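Local coordinates for Lmo0547 protein (Listeria monocytogenes, PDB 4R9N) that probably acts as a sugar-responsive transcriptional regulator of the SorC family, this part being its putative sugar-binding domain, at residues 43-46 with 47-50; 102-106 with 107-111; 132-135 with 136-140; 172-175 with 176-179; 94-97 with 98-102. All coordinates share one frame; numbering follows the deposited sequence. Where two conformers were deposited one is given.

Contact 1. Residues 43-46 with 47-50; sequences YTLS and KRIA
Leu45 and Ile49 meet one turn apart near the C-terminal end of helix 30-49, where residues 43-46 run straight into 47-50. The Ile49 N to Leu45 O bond is short and straight (2.9 Å, 168°), and Ala50 N reaches Ser46 O at 3.0 Å. Between them the same Leu45 carbonyl takes a weak second bond from Arg48 N. Lys47 N instead bonds to Thr44 O at 3.3 Å, three residues back, from well above the carbonyl plane.

Tyr43 O is met by the hydroxyl of Ser46. With OG placed between its own backbone N and carbonyl carbon (chi1 60°), it turns back to donate to Tyr43 O at 2.7 Å. The aliphatic part of Lys47 passes over the same carbonyl, CD lying 3.3 Å from Tyr43 O. Bends at chi2, chi3 and chi4 then bring CE obliquely against the Tyr43 ring, 3.8 Å from CZ. On the buried side, CD1 of Ile49 packs against CB of Leu45 at 4.3 Å, and both side chains continue into the central sheet, Leu45 on Val219 and Ile49 on Ile149. Arg48 extends away to salt bridges with Glu18 and Glu19.

The chemistry is thus mixed: Leu45 and Ile49 pack the helix on the parallel sheet, the Ser46 hydroxyl engages the carbonyl of Tyr43, and Lys47 lends mainly its methylenes to the Tyr43 ring.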
loop_
_atom_site.group_PDB
_atom_site.type_symbol
_atom_site.label_atom_id
_atom_site.label_comp_id
_atom_site.label_asym_id
_atom_site.label_seq_id
_atom_site.Cartn_x
_atom_site.Cartn_y
_atom_site.Cartn_z
ATOM N N TYR A 43 -2.460 -3.734 -15.669
ATOM C CA TYR A 43 -3.399 -4.210 -16.684
ATOM C C TYR A 43 -4.682 -4.657 -16.038
ATOM O O TYR A 43 -5.768 -4.181 -16.413
ATOM C CB TYR A 43 -2.799 -5.314 -17.507
ATOM C CG TYR A 43 -3.794 -5.997 -18.421
ATOM C CD1 TYR A 43 -4.428 -5.312 -19.463
ATOM C CD2 TYR A 43 -4.122 -7.288 -18.202
ATOM C CE1 TYR A 43 -5.359 -5.922 -20.283
ATOM C CE2 TYR A 43 -5.034 -7.916 -19.003
ATOM C CZ TYR A 43 -5.662 -7.239 -20.047
ATOM O OH TYR A 43 -6.593 -7.935 -20.829
ATOM N N THR A 44 -4.595 -5.520 -15.042
ATOM C CA THR A 44 -5.768 -6.047 -14.429
ATOM C C THR A 44 -6.516 -5.061 -13.567
ATOM O O THR A 44 -7.772 -4.976 -13.637
ATOM C CB THR A 44 -5.457 -7.273 -13.605
ATOM O OG1 THR A 44 -4.961 -8.274 -14.489
ATOM C CG2 THR A 44 -6.730 -7.787 -12.935
ATOM N N LEU A 45 -5.780 -4.262 -12.785
ATOM C CA LEU A 45 -6.431 -3.308 -11.922
ATOM C C LEU A 45 -7.036 -2.105 -12.640
ATOM O O LEU A 45 -8.018 -1.560 -12.129
ATOM C CB LEU A 45 -5.529 -2.859 -10.786
ATOM C CG LEU A 45 -5.027 -3.967 -9.822
ATOM C CD1 LEU A 45 -4.067 -3.338 -8.817
ATOM C CD2 LEU A 45 -6.117 -4.712 -9.050
ATOM N N SER A 46 -6.540 -1.768 -13.836
ATOM C CA SER A 46 -7.138 -0.670 -14.626
ATOM C C SER A 46 -8.608 -0.981 -14.860
ATOM O O SER A 46 -9.467 -0.093 -14.814
ATOM C CB SER A 46 -6.415 -0.461 -15.974
ATOM O OG SER A 46 -6.510 -1.641 -16.723
ATOM N N LYS A 47 -8.929 -2.253 -15.006
ATOM C CA LYS A 47 -10.329 -2.666 -15.228
ATOM C C LYS A 47 -11.286 -2.452 -14.027
ATOM O O LYS A 47 -12.422 -2.079 -14.188
ATOM C CB LYS A 47 -10.387 -4.139 -15.632
ATOM C CG LYS A 47 -10.247 -4.376 -17.125
ATOM C CD LYS A 47 -8.852 -4.629 -17.566
ATOM C CE LYS A 47 -8.803 -5.642 -18.738
ATOM N NZ LYS A 47 -9.142 -4.957 -20.014
ATOM N N ARG A 48 -10.782 -2.663 -12.829
ATOM C CA ARG A 48 -11.485 -2.420 -11.617
ATOM C C ARG A 48 -11.607 -0.919 -11.370
ATOM O O ARG A 48 -12.698 -0.381 -10.958
ATOM C CB ARG A 48 -10.680 -3.062 -10.496
ATOM C CG ARG A 48 -11.393 -3.342 -9.246
ATOM C CD ARG A 48 -10.473 -4.079 -8.293
ATOM N NE ARG A 48 -10.771 -5.494 -8.204
ATOM C CZ ARG A 48 -11.714 -5.999 -7.423
ATOM N NH1 ARG A 48 -12.495 -5.184 -6.697
ATOM N NH2 ARG A 48 -11.873 -7.319 -7.374
ATOM N N ILE A 49 -10.493 -0.224 -11.574
ATOM C CA ILE A 49 -10.467 1.233 -11.323
ATOM C C ILE A 49 -11.462 1.956 -12.227
ATOM O O ILE A 49 -12.034 3.010 -11.807
ATOM C CB ILE A 49 -9.027 1.805 -11.529
ATOM C CG1 ILE A 49 -8.150 1.338 -10.375
ATOM C CG2 ILE A 49 -8.987 3.323 -11.667
ATOM C CD1 ILE A 49 -6.621 1.341 -10.668
ATOM N N ALA A 50 -11.642 1.440 -13.457
ATOM C CA ALA A 50 -12.659 2.018 -14.396
ATOM C C ALA A 50 -14.014 2.136 -13.776
ATOM O O ALA A 50 -14.790 3.005 -14.163
ATOM C CB ALA A 50 -12.748 1.232 -15.707
#

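Contact 2. Residues 102-106 with 107-111; sequences DLKKK and MKCHS
Lys104 and Ser111 meet where the chain leaves helix 96-107 and turns into strand 110-111. The closely packed part lies inside the turn. Met107 N still makes a helical bond to Leu103 O (3.0 Å), but Cys109 N reaches back five residues to Lys104 O at 3.2 Å, in the carbonyl plane and on a lone pair. Positive phi at Lys108 (47°) permits this reversal. Selenomethionine 107 bends at chi3 to bring CE to 4.0 Å from Leu103 CB, and both side chains bury themselves against Phe70 and Ile80. SG of Cys109 sits 3.8 Å from Lys104 CA and also touches Ile80.

The other side is more polar. Lys104 sets out with CG opposite its backbone N (chi1 172°), and bends at chi2 and chi4 carry its chain past the carbonyl of Cys109, CG coming within 3.2 Å of Cys109 O. Its ammonium group donates to Ser111 OG at 3.1 Å and to a water at 2.8 Å that also accepts from Ser111 N. The lysine thereby holds Ser111 of the short strand both directly and through a water. Lys108 is exposed, whereas Lys106 leads away to the carbonyls of Ala67 and Phe70.

The positive-phi turn ends the helix, and the passage from there into strand 110-111, at the edge of the parallel sheet beside strand 79-82, is consistent with a Rossmann-like alpha/beta domain.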
loop_
_atom_site.group_PDB
_atom_site.type_symbol
_atom_site.label_atom_id
_atom_site.label_comp_id
_atom_site.label_asym_id
_atom_site.label_seq_id
_atom_site.Cartn_x
_atom_site.Cartn_y
_atom_site.Cartn_z
ATOM N N ASP A 102 0.882 11.604 -11.335
ATOM C CA ASP A 102 1.191 10.874 -12.532
ATOM C C ASP A 102 0.000 10.013 -13.009
ATOM O O ASP A 102 -0.233 9.903 -14.256
ATOM C CB ASP A 102 2.433 10.014 -12.370
ATOM C CG ASP A 102 3.704 10.821 -12.165
ATOM O OD1 ASP A 102 3.764 12.026 -12.527
ATOM O OD2 ASP A 102 4.681 10.230 -11.638
ATOM N N LEU A 103 -0.702 9.338 -12.083
ATOM C CA LEU A 103 -1.925 8.614 -12.443
ATOM C C LEU A 103 -3.018 9.577 -12.957
ATOM O O LEU A 103 -3.712 9.268 -13.943
ATOM C CB LEU A 103 -2.476 7.796 -11.260
ATOM C CG LEU A 103 -1.609 6.589 -10.860
ATOM C CD1 LEU A 103 -2.074 6.052 -9.512
ATOM C CD2 LEU A 103 -1.645 5.530 -11.954
ATOM N N LYS A 104 -3.093 10.767 -12.384
ATOM C CA LYS A 104 -4.115 11.741 -12.795
ATOM C C LYS A 104 -3.868 12.173 -14.234
ATOM O O LYS A 104 -4.819 12.385 -15.022
ATOM C CB LYS A 104 -4.061 12.955 -11.884
ATOM C CG LYS A 104 -4.936 14.137 -12.289
ATOM C CD LYS A 104 -4.142 15.417 -12.515
ATOM C CE LYS A 104 -5.002 16.686 -12.499
ATOM N NZ LYS A 104 -5.467 17.055 -11.126
ATOM N N LYS A 105 -2.592 12.383 -14.564
ATOM C CA LYS A 105 -2.220 12.767 -15.949
ATOM C C LYS A 105 -2.582 11.654 -16.963
ATOM O O LYS A 105 -3.068 11.950 -18.097
ATOM C CB LYS A 105 -0.727 13.013 -16.048
ATOM C CG LYS A 105 -0.230 14.300 -15.462
ATOM C CD LYS A 105 1.281 14.197 -15.304
ATOM C CE LYS A 105 2.058 14.747 -16.488
ATOM N NZ LYS A 105 2.611 16.088 -16.172
ATOM N N LYS A 106 -2.352 10.391 -16.572
ATOM C CA LYS A 106 -2.723 9.232 -17.427
ATOM C C LYS A 106 -4.244 9.090 -17.641
ATOM O O LYS A 106 -4.670 8.673 -18.736
ATOM C CB LYS A 106 -2.105 7.913 -16.927
ATOM C CG LYS A 106 -0.582 7.840 -17.107
ATOM C CD LYS A 106 0.045 6.561 -16.647
ATOM C CE LYS A 106 1.533 6.540 -16.984
ATOM N NZ LYS A 106 2.117 5.221 -16.819
HETATM N N MSE A 107 -5.064 9.390 -16.639
HETATM C CA MSE A 107 -6.543 9.230 -16.732
HETATM C C MSE A 107 -7.291 10.506 -17.011
HETATM O O MSE A 107 -8.550 10.523 -17.053
HETATM C CB MSE A 107 -7.088 8.542 -15.474
HETATM C CG MSE A 107 -6.560 7.157 -15.386
HETATM SE SE MSE A 107 -7.415 6.145 -13.931
HETATM C CE MSE A 107 -6.000 6.487 -12.634
ATOM N N LYS A 108 -6.548 11.602 -17.118
ATOM C CA LYS A 108 -7.086 12.959 -17.263
ATOM C C LYS A 108 -8.189 13.270 -16.274
ATOM O O LYS A 108 -9.242 13.808 -16.624
ATOM C CB LYS A 108 -7.585 13.159 -18.706
ATOM C CG LYS A 108 -6.507 13.008 -19.743
ATOM C CD LYS A 108 -7.074 13.298 -21.133
ATOM C CE LYS A 108 -5.998 13.246 -22.212
ATOM N NZ LYS A 108 -4.922 14.245 -21.941
ATOM N N CYS A 109 -7.942 12.944 -15.010
ATOM C CA CYS A 109 -8.995 12.965 -13.966
ATOM C C CYS A 109 -8.706 14.006 -12.877
ATOM O O CYS A 109 -7.926 14.934 -13.107
ATOM C CB CYS A 109 -9.171 11.523 -13.440
ATOM S SG CYS A 109 -7.782 10.924 -12.476
ATOM N N HIS A 110 -9.371 13.924 -11.741
ATOM C CA HIS A 110 -9.128 14.847 -10.626
ATOM C C HIS A 110 -8.157 14.190 -9.615
ATOM O O HIS A 110 -8.025 12.954 -9.542
ATOM C CB HIS A 110 -10.427 15.199 -9.944
ATOM C CG HIS A 110 -11.518 15.586 -10.896
ATOM N ND1 HIS A 110 -11.543 16.807 -11.544
ATOM C CD2 HIS A 110 -12.610 14.904 -11.316
ATOM C CE1 HIS A 110 -12.610 16.859 -12.325
ATOM N NE2 HIS A 110 -13.273 15.720 -12.204
ATOM N N SER A 111 -7.485 15.017 -8.835
ATOM C CA SER A 111 -6.609 14.498 -7.729
ATOM C C SER A 111 -6.531 15.527 -6.659
ATOM O O SER A 111 -6.820 16.733 -6.926
ATOM C CB SER A 111 -5.197 14.167 -8.254
ATOM O OG SER A 111 -4.569 15.324 -8.775
HETATM O O HOH W 1 -7.758 17.998 -9.818
#

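Contact 3. Residues 132-135 with 136-140; sequences NKYI and SEVLE
Tyr134 leans its ring outward and toward the next turn, across Val138, because CG stands opposite the backbone N (chi1 -172°), while Val138 sets CG2 beside its own backbone N and opposite the carbonyl carbon. The methyl CG2 consequently lies over one face of the ring, a CH-pi contact 3.9 Å from the centroid and 22° off the normal. It is displaced toward the rim, with CE2 of Tyr134 its closest ring atom at 3.7 Å. The same methyl also rests 3.5 Å from Tyr134 O.

This is the first turn of helix 133-143, begun by Asn132 as N-cap. Its OD1 accepts from Ile135 N at 3.0 Å in a nearly straight bond, satisfying an amide that has no earlier helical carbonyl to bond. Asn132 O then starts the regular i to i+4 series by receiving Ser136 N at 2.9 Å, followed by Lys133 O to Glu137 N and Tyr134 O to Val138 N.

Ile135 and Leu139 lie side by side on the neighbouring face, pointing the same way, with CG2 of Ile135 4.0 Å from CD1 of Leu139. Ile135 continues onto Ala116, and Val138 onto Lys112 and Leu114, which seats this helix against the segment that follows strand 110-111. The Tyr134 ring also meets that of Tyr115, the planes at about 40°.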
loop_
_atom_site.group_PDB
_atom_site.type_symbol
_atom_site.label_atom_id
_atom_site.label_comp_id
_atom_site.label_asym_id
_atom_site.label_seq_id
_atom_site.Cartn_x
_atom_site.Cartn_y
_atom_site.Cartn_z
ATOM N N ASN A 132 -5.012 21.640 10.281
ATOM C CA ASN A 132 -5.249 22.597 9.186
ATOM C C ASN A 132 -6.374 22.068 8.292
ATOM O O ASN A 132 -6.438 20.842 8.033
ATOM C CB ASN A 132 -3.985 22.788 8.322
ATOM C CG ASN A 132 -4.298 23.323 6.920
ATOM O OD1 ASN A 132 -4.436 22.567 5.980
ATOM N ND2 ASN A 132 -4.447 24.621 6.802
ATOM N N LYS A 133 -7.223 22.968 7.772
ATOM C CA LYS A 133 -8.419 22.507 7.031
ATOM C C LYS A 133 -8.197 21.852 5.663
ATOM O O LYS A 133 -8.947 20.969 5.304
ATOM C CB LYS A 133 -9.482 23.609 6.913
ATOM C CG LYS A 133 -9.193 24.652 5.851
ATOM C CD LYS A 133 -9.782 26.017 6.209
ATOM C CE LYS A 133 -8.945 26.724 7.274
ATOM N NZ LYS A 133 -9.535 28.042 7.670
ATOM N N TYR A 134 -7.229 22.255 4.851
ATOM C CA TYR A 134 -7.092 21.484 3.604
ATOM C C TYR A 134 -6.443 20.141 3.894
ATOM O O TYR A 134 -6.837 19.156 3.271
ATOM C CB TYR A 134 -6.500 22.253 2.402
ATOM C CG TYR A 134 -6.523 21.506 1.012
ATOM C CD1 TYR A 134 -7.632 21.513 0.114
ATOM C CD2 TYR A 134 -5.402 20.840 0.587
ATOM C CE1 TYR A 134 -7.573 20.832 -1.143
ATOM C CE2 TYR A 134 -5.334 20.163 -0.642
ATOM C CZ TYR A 134 -6.384 20.149 -1.526
ATOM O OH TYR A 134 -6.124 19.419 -2.725
ATOM N N ILE A 135 -5.555 20.039 4.883
ATOM C CA ILE A 135 -5.025 18.723 5.233
ATOM C C ILE A 135 -6.141 17.817 5.756
ATOM O O ILE A 135 -6.316 16.666 5.317
ATOM C CB ILE A 135 -3.952 18.858 6.289
ATOM C CG1 ILE A 135 -2.765 19.556 5.640
ATOM C CG2 ILE A 135 -3.575 17.517 6.833
ATOM C CD1 ILE A 135 -1.749 20.036 6.622
ATOM N N SER A 136 -6.917 18.347 6.706
ATOM C CA SER A 136 -8.003 17.574 7.272
ATOM C C SER A 136 -8.971 17.122 6.157
ATOM O O SER A 136 -9.438 16.007 6.180
ATOM C CB SER A 136 -8.784 18.378 8.337
ATOM O OG SER A 136 -9.747 17.510 8.938
ATOM N N GLU A 137 -9.288 17.985 5.200
ATOM C CA GLU A 137 -10.239 17.557 4.186
ATOM C C GLU A 137 -9.704 16.466 3.280
ATOM O O GLU A 137 -10.460 15.546 2.920
ATOM C CB GLU A 137 -10.780 18.693 3.336
ATOM C CG GLU A 137 -11.555 18.225 2.077
ATOM C CD GLU A 137 -12.782 17.273 2.274
ATOM O OE1 GLU A 137 -12.961 16.539 3.293
ATOM O OE2 GLU A 137 -13.606 17.230 1.327
ATOM N N VAL A 138 -8.420 16.521 2.939
ATOM C CA VAL A 138 -7.863 15.437 2.142
ATOM C C VAL A 138 -7.776 14.131 2.945
ATOM O O VAL A 138 -8.021 13.059 2.366
ATOM C CB VAL A 138 -6.524 15.870 1.530
ATOM C CG1 VAL A 138 -5.874 14.698 0.790
ATOM C CG2 VAL A 138 -6.768 17.022 0.548
ATOM N N LEU A 139 -7.420 14.183 4.223
ATOM C CA LEU A 139 -7.454 12.997 5.032
ATOM C C LEU A 139 -8.858 12.420 5.064
ATOM O O LEU A 139 -9.015 11.206 4.994
ATOM C CB LEU A 139 -6.921 13.217 6.445
ATOM C CG LEU A 139 -5.441 13.597 6.574
ATOM C CD1 LEU A 139 -5.115 13.973 8.030
ATOM C CD2 LEU A 139 -4.587 12.467 6.036
ATOM N N GLU A 140 -9.891 13.268 5.258
ATOM C CA GLU A 140 -11.245 12.713 5.297
ATOM C C GLU A 140 -11.690 12.098 3.980
ATOM O O GLU A 140 -12.372 11.065 3.949
ATOM C CB GLU A 140 -12.234 13.787 5.733
ATOM C CG GLU A 140 -12.047 14.232 7.178
ATOM C CD GLU A 140 -12.222 13.103 8.180
ATOM O OE1 GLU A 140 -12.983 12.112 7.922
ATOM O OE2 GLU A 140 -11.575 13.214 9.234
#

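Contact 4. Residues 172-175 with 176-179; sequences IEEL and RYKD
Glu174 and Lys178 form the shorter of two salt bridges over the last turns of helix 169-177, which ends in a Schellman motif. Lys178 NZ meets Glu174 OE2 at 2.8 Å, on the syn side of the carboxylate and 18° out of its plane. Neither group depends on the other alone: OE2 also accepts from Thr198 OG1, and NZ donates to the carbonyl of Lys197, so the pair ties the helix end to residues 197-198. Glu174 starts with CG opposite its backbone N (chi1 162°) and folds at chi2, while Lys178 bends at chi2 and chi4, so that the two chains cross.

The second bridge joins Glu173 to Arg176, three residues on; both have two conformers, and it holds for the ones given. OE2 approaches the edge of the guanidinium near its plane, 3.1 Å from NH1, and the two planar groups are only 15° apart; the hydrogen bond itself is weak. The other carboxylate oxygen, OE1, rests 3.6 Å from Arg176 CD. Arg176 makes a cation-pi contact with Tyr156 as well.

Beneath these charges the backbone is regular, Arg176 N bonding to Ile172 O and Tyr177 N to Glu173 O. Asp179, with positive phi, is the C-prime residue: its N bonds to Arg176 O at 2.9 Å, and Val180 N reaches Leu175 O. Leu175 packs inward on Pro155 and Tyr156, and Ile172 on Tyr156 and Ile167. Ile172 and the same Arg176 conformer run side by side, the methyl CG2 of Ile172 lying 3.6 Å from Arg176 NH1.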
loop_
_atom_site.group_PDB
_atom_site.type_symbol
_atom_site.label_atom_id
_atom_site.label_comp_id
_atom_site.label_asym_id
_atom_site.label_seq_id
_atom_site.Cartn_x
_atom_site.Cartn_y
_atom_site.Cartn_z
ATOM N N ILE A 172 14.406 1.194 14.180
ATOM C CA ILE A 172 14.262 -0.258 13.933
ATOM C C ILE A 172 14.298 -1.067 15.243
ATOM O O ILE A 172 13.518 -2.009 15.436
ATOM C CB ILE A 172 15.254 -0.762 12.867
ATOM C CG1 ILE A 172 14.902 -0.095 11.524
ATOM C CG2 ILE A 172 15.276 -2.302 12.859
ATOM C CD1 ILE A 172 15.924 -0.218 10.419
ATOM N N GLU A 173 15.176 -0.698 16.157
ATOM C CA GLU A 173 15.217 -1.428 17.395
ATOM C C GLU A 173 13.961 -1.214 18.242
ATOM O O GLU A 173 13.484 -2.130 18.854
ATOM C CB GLU A 173 16.527 -1.224 18.114
ATOM C CG GLU A 173 17.656 -1.918 17.338
ATOM C CD GLU A 173 17.266 -3.309 16.778
ATOM O OE1 GLU A 173 16.479 -4.029 17.436
ATOM O OE2 GLU A 173 17.725 -3.700 15.678
ATOM N N GLU A 174 13.379 -0.047 18.182
ATOM C CA GLU A 174 12.088 0.196 18.839
ATOM C C GLU A 174 11.008 -0.721 18.261
ATOM O O GLU A 174 10.272 -1.399 19.010
ATOM C CB GLU A 174 11.756 1.705 18.777
ATOM C CG GLU A 174 10.313 2.104 19.005
ATOM C CD GLU A 174 9.784 1.886 20.411
ATOM O OE1 GLU A 174 10.519 1.376 21.283
ATOM O OE2 GLU A 174 8.577 2.217 20.614
ATOM N N LEU A 175 10.953 -0.809 16.936
ATOM C CA LEU A 175 9.974 -1.651 16.258
ATOM C C LEU A 175 10.141 -3.101 16.612
ATOM O O LEU A 175 9.154 -3.741 16.922
ATOM C CB LEU A 175 10.049 -1.406 14.729
ATOM C CG LEU A 175 9.735 0.039 14.292
ATOM C CD1 LEU A 175 9.850 0.208 12.792
ATOM C CD2 LEU A 175 8.312 0.434 14.644
ATOM N N ARG A 176 11.389 -3.621 16.632
ATOM C CA ARG A 176 11.660 -4.985 17.055
ATOM C C ARG A 176 11.212 -5.220 18.484
ATOM O O ARG A 176 10.558 -6.207 18.794
ATOM C CB ARG A 176 13.178 -5.322 16.952
ATOM C CG ARG A 176 13.467 -6.712 16.378
ATOM C CD ARG A 176 14.935 -6.934 15.996
ATOM N NE ARG A 176 15.059 -7.437 14.606
ATOM C CZ ARG A 176 15.673 -6.808 13.591
ATOM N NH1 ARG A 176 16.270 -5.626 13.757
ATOM N NH2 ARG A 176 15.703 -7.384 12.375
ATOM N N TYR A 177 11.612 -4.315 19.365
ATOM C CA TYR A 177 11.276 -4.434 20.756
ATOM C C TYR A 177 9.768 -4.492 20.942
ATOM O O TYR A 177 9.284 -5.176 21.846
ATOM C CB TYR A 177 11.866 -3.235 21.515
ATOM C CG TYR A 177 11.580 -3.248 23.004
ATOM C CD1 TYR A 177 12.076 -4.274 23.809
ATOM C CD2 TYR A 177 10.826 -2.238 23.606
ATOM C CE1 TYR A 177 11.822 -4.298 25.159
ATOM C CE2 TYR A 177 10.598 -2.238 24.980
ATOM C CZ TYR A 177 11.085 -3.282 25.735
ATOM O OH TYR A 177 10.862 -3.327 27.094
ATOM N N LYS A 178 9.052 -3.783 20.078
ATOM C CA LYS A 178 7.572 -3.747 20.104
ATOM C C LYS A 178 6.908 -4.857 19.269
ATOM O O LYS A 178 5.707 -4.829 19.028
ATOM C CB LYS A 178 7.103 -2.382 19.681
ATOM C CG LYS A 178 7.414 -1.223 20.640
ATOM C CD LYS A 178 6.547 -1.241 21.876
ATOM C CE LYS A 178 6.947 -0.144 22.870
ATOM N NZ LYS A 178 6.645 1.287 22.472
ATOM N N ASP A 179 7.699 -5.802 18.813
ATOM C CA ASP A 179 7.209 -6.991 18.092
ATOM C C ASP A 179 6.493 -6.660 16.804
ATOM O O ASP A 179 5.541 -7.341 16.353
ATOM C CB ASP A 179 6.355 -7.894 19.000
ATOM C CG ASP A 179 7.098 -8.315 20.255
ATOM O OD1 ASP A 179 8.264 -8.784 20.141
ATOM O OD2 ASP A 179 6.511 -8.156 21.348
#

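Contact 5. Residues 94-97 with 98-102; sequences LHSN and QICYD
Ile99 folds back over the first turn of helix 96-107, its CD1 touching Leu94 O at 3.3 Å. CG1 of the same side chain stands opposite the carbonyl carbon and beside the backbone N (chi1 -67°), which carries the branch toward the helix start, along His95 O. That carbonyl, at the N-cap residue, accepts from Ile99 N at 3.1 Å in a nearly straight bond (170°). The next two residues follow in step: Cys100 N to Ser96 O at 2.9 Å and Tyr101 N to Asn97 O at 3.0 Å.

On the exposed side Gln98 bends at chi2 so that NE2 donates to Asp102 OD1, 3.0 Å away. The amide comes to the syn side of that oxygen but 34° out of the carboxylate plane. The other oxygen of Asp102 makes a salt bridge with Arg64, so this acid links its own helix to helix 61-69.

Farther out, the buried polar side chains fix the helix start among the loops. Ser96 OG bonds to Ser58, while Asn97 uses its oxygen for Leu114 N and its nitrogen for Gly86 O. Ile99 and Cys100 both pack on Ile57, and Cys100 also on Ile80. A helix laid over parallel strands, with its N-terminus among the loops after strands 54-57 and 79-82, is typical of a Rossmann-like alpha/beta domain.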
loop_
_atom_site.group_PDB
_atom_site.type_symbol
_atom_site.label_atom_id
_atom_site.label_comp_id
_atom_site.label_asym_id
_atom_site.label_seq_id
_atom_site.Cartn_x
_atom_site.Cartn_y
_atom_site.Cartn_z
ATOM N N LEU A 94 8.904 8.447 -5.248
ATOM C CA LEU A 94 8.148 7.396 -4.537
ATOM C C LEU A 94 6.973 7.915 -3.666
ATOM O O LEU A 94 6.223 7.090 -3.112
ATOM C CB LEU A 94 9.105 6.653 -3.588
ATOM C CG LEU A 94 10.316 5.930 -4.152
ATOM C CD1 LEU A 94 10.940 5.066 -3.050
ATOM C CD2 LEU A 94 10.004 5.048 -5.363
ATOM N N HIS A 95 6.879 9.233 -3.492
ATOM C CA HIS A 95 5.852 9.898 -2.674
ATOM C C HIS A 95 4.512 9.828 -3.277
ATOM O O HIS A 95 4.376 9.950 -4.509
ATOM C CB HIS A 95 6.201 11.383 -2.521
ATOM C CG HIS A 95 7.434 11.613 -1.722
ATOM N ND1 HIS A 95 7.781 12.854 -1.228
ATOM C CD2 HIS A 95 8.406 10.761 -1.327
ATOM C CE1 HIS A 95 8.911 12.752 -0.547
ATOM N NE2 HIS A 95 9.303 11.490 -0.583
ATOM N N SER A 96 3.551 9.582 -2.416
ATOM C CA SER A 96 2.148 9.420 -2.777
ATOM C C SER A 96 1.684 10.581 -3.677
ATOM O O SER A 96 1.048 10.353 -4.676
ATOM C CB SER A 96 1.318 9.415 -1.520
ATOM O OG SER A 96 0.015 8.917 -1.740
ATOM N N ASN A 97 2.046 11.814 -3.343
ATOM C CA ASN A 97 1.573 12.961 -4.136
ATOM C C ASN A 97 1.968 12.940 -5.592
ATOM O O ASN A 97 1.142 13.241 -6.457
ATOM C CB ASN A 97 2.050 14.303 -3.551
ATOM C CG ASN A 97 1.292 14.687 -2.290
ATOM O OD1 ASN A 97 0.068 14.647 -2.256
ATOM N ND2 ASN A 97 2.018 15.165 -1.285
ATOM N N GLN A 98 3.228 12.624 -5.864
ATOM C CA GLN A 98 3.747 12.545 -7.199
ATOM C C GLN A 98 3.158 11.331 -7.944
ATOM O O GLN A 98 2.839 11.443 -9.135
ATOM C CB GLN A 98 5.250 12.385 -7.205
ATOM C CG GLN A 98 5.848 12.350 -8.612
ATOM C CD GLN A 98 5.806 13.700 -9.321
ATOM O OE1 GLN A 98 6.117 14.744 -8.727
ATOM N NE2 GLN A 98 5.414 13.694 -10.595
ATOM N N ILE A 99 3.012 10.186 -7.246
ATOM C CA ILE A 99 2.358 9.033 -7.849
ATOM C C ILE A 99 0.897 9.355 -8.296
ATOM O O ILE A 99 0.441 9.024 -9.404
ATOM C CB ILE A 99 2.411 7.794 -6.922
ATOM C CG1 ILE A 99 3.864 7.299 -6.763
ATOM C CG2 ILE A 99 1.556 6.677 -7.474
ATOM C CD1 ILE A 99 4.046 6.414 -5.550
ATOM N N CYS A 100 0.168 9.991 -7.381
ATOM C CA CYS A 100 -1.212 10.375 -7.636
ATOM C C CYS A 100 -1.301 11.320 -8.820
ATOM O O CYS A 100 -2.223 11.195 -9.652
ATOM C CB CYS A 100 -1.907 11.001 -6.411
ATOM S SG CYS A 100 -2.256 9.801 -5.136
ATOM N N TYR A 101 -0.406 12.287 -8.883
ATOM C CA TYR A 101 -0.388 13.226 -9.988
ATOM C C TYR A 101 -0.118 12.485 -11.317
ATOM O O TYR A 101 -0.791 12.727 -12.318
ATOM C CB TYR A 101 0.639 14.311 -9.757
ATOM C CG TYR A 101 0.541 15.391 -10.823
ATOM C CD1 TYR A 101 1.428 15.420 -11.876
ATOM C CD2 TYR A 101 -0.446 16.348 -10.766
ATOM C CE1 TYR A 101 1.325 16.371 -12.875
ATOM C CE2 TYR A 101 -0.537 17.333 -11.748
ATOM C CZ TYR A 101 0.351 17.308 -12.804
ATOM O OH TYR A 101 0.329 18.265 -13.798
ATOM N N ASP A 102 0.882 11.604 -11.335
ATOM C CA ASP A 102 1.191 10.874 -12.532
ATOM C C ASP A 102 0.000 10.013 -13.009
ATOM O O ASP A 102 -0.233 9.903 -14.256
ATOM C CB ASP A 102 2.433 10.014 -12.370
ATOM C CG ASP A 102 3.704 10.821 -12.165
ATOM O OD1 ASP A 102 3.764 12.026 -12.527
ATOM O OD2 ASP A 102 4.681 10.230 -11.638
#

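In the fold
Contacts 5 and 2 describe successive parts of helix 96-107: they share Asp102, and their centres are 10 Å apart, so one gives the start of the helix and the other its exit into the edge strand. Contact 1 meets contact 2 directly, CG2 of Ile49 lying 3.9 Å from SE of Met107, which joins the end of helix 30-49 to that of helix 96-107. Contact 3 stands a little apart, its nearest atoms about 5 Å from contact 2 and about 7 Å from contact 5. Contact 4 is remote, across the centre of the chain from contacts 1 and 2, its centre 37 Å from that of contact 1 and 38 Å from that of contact 2.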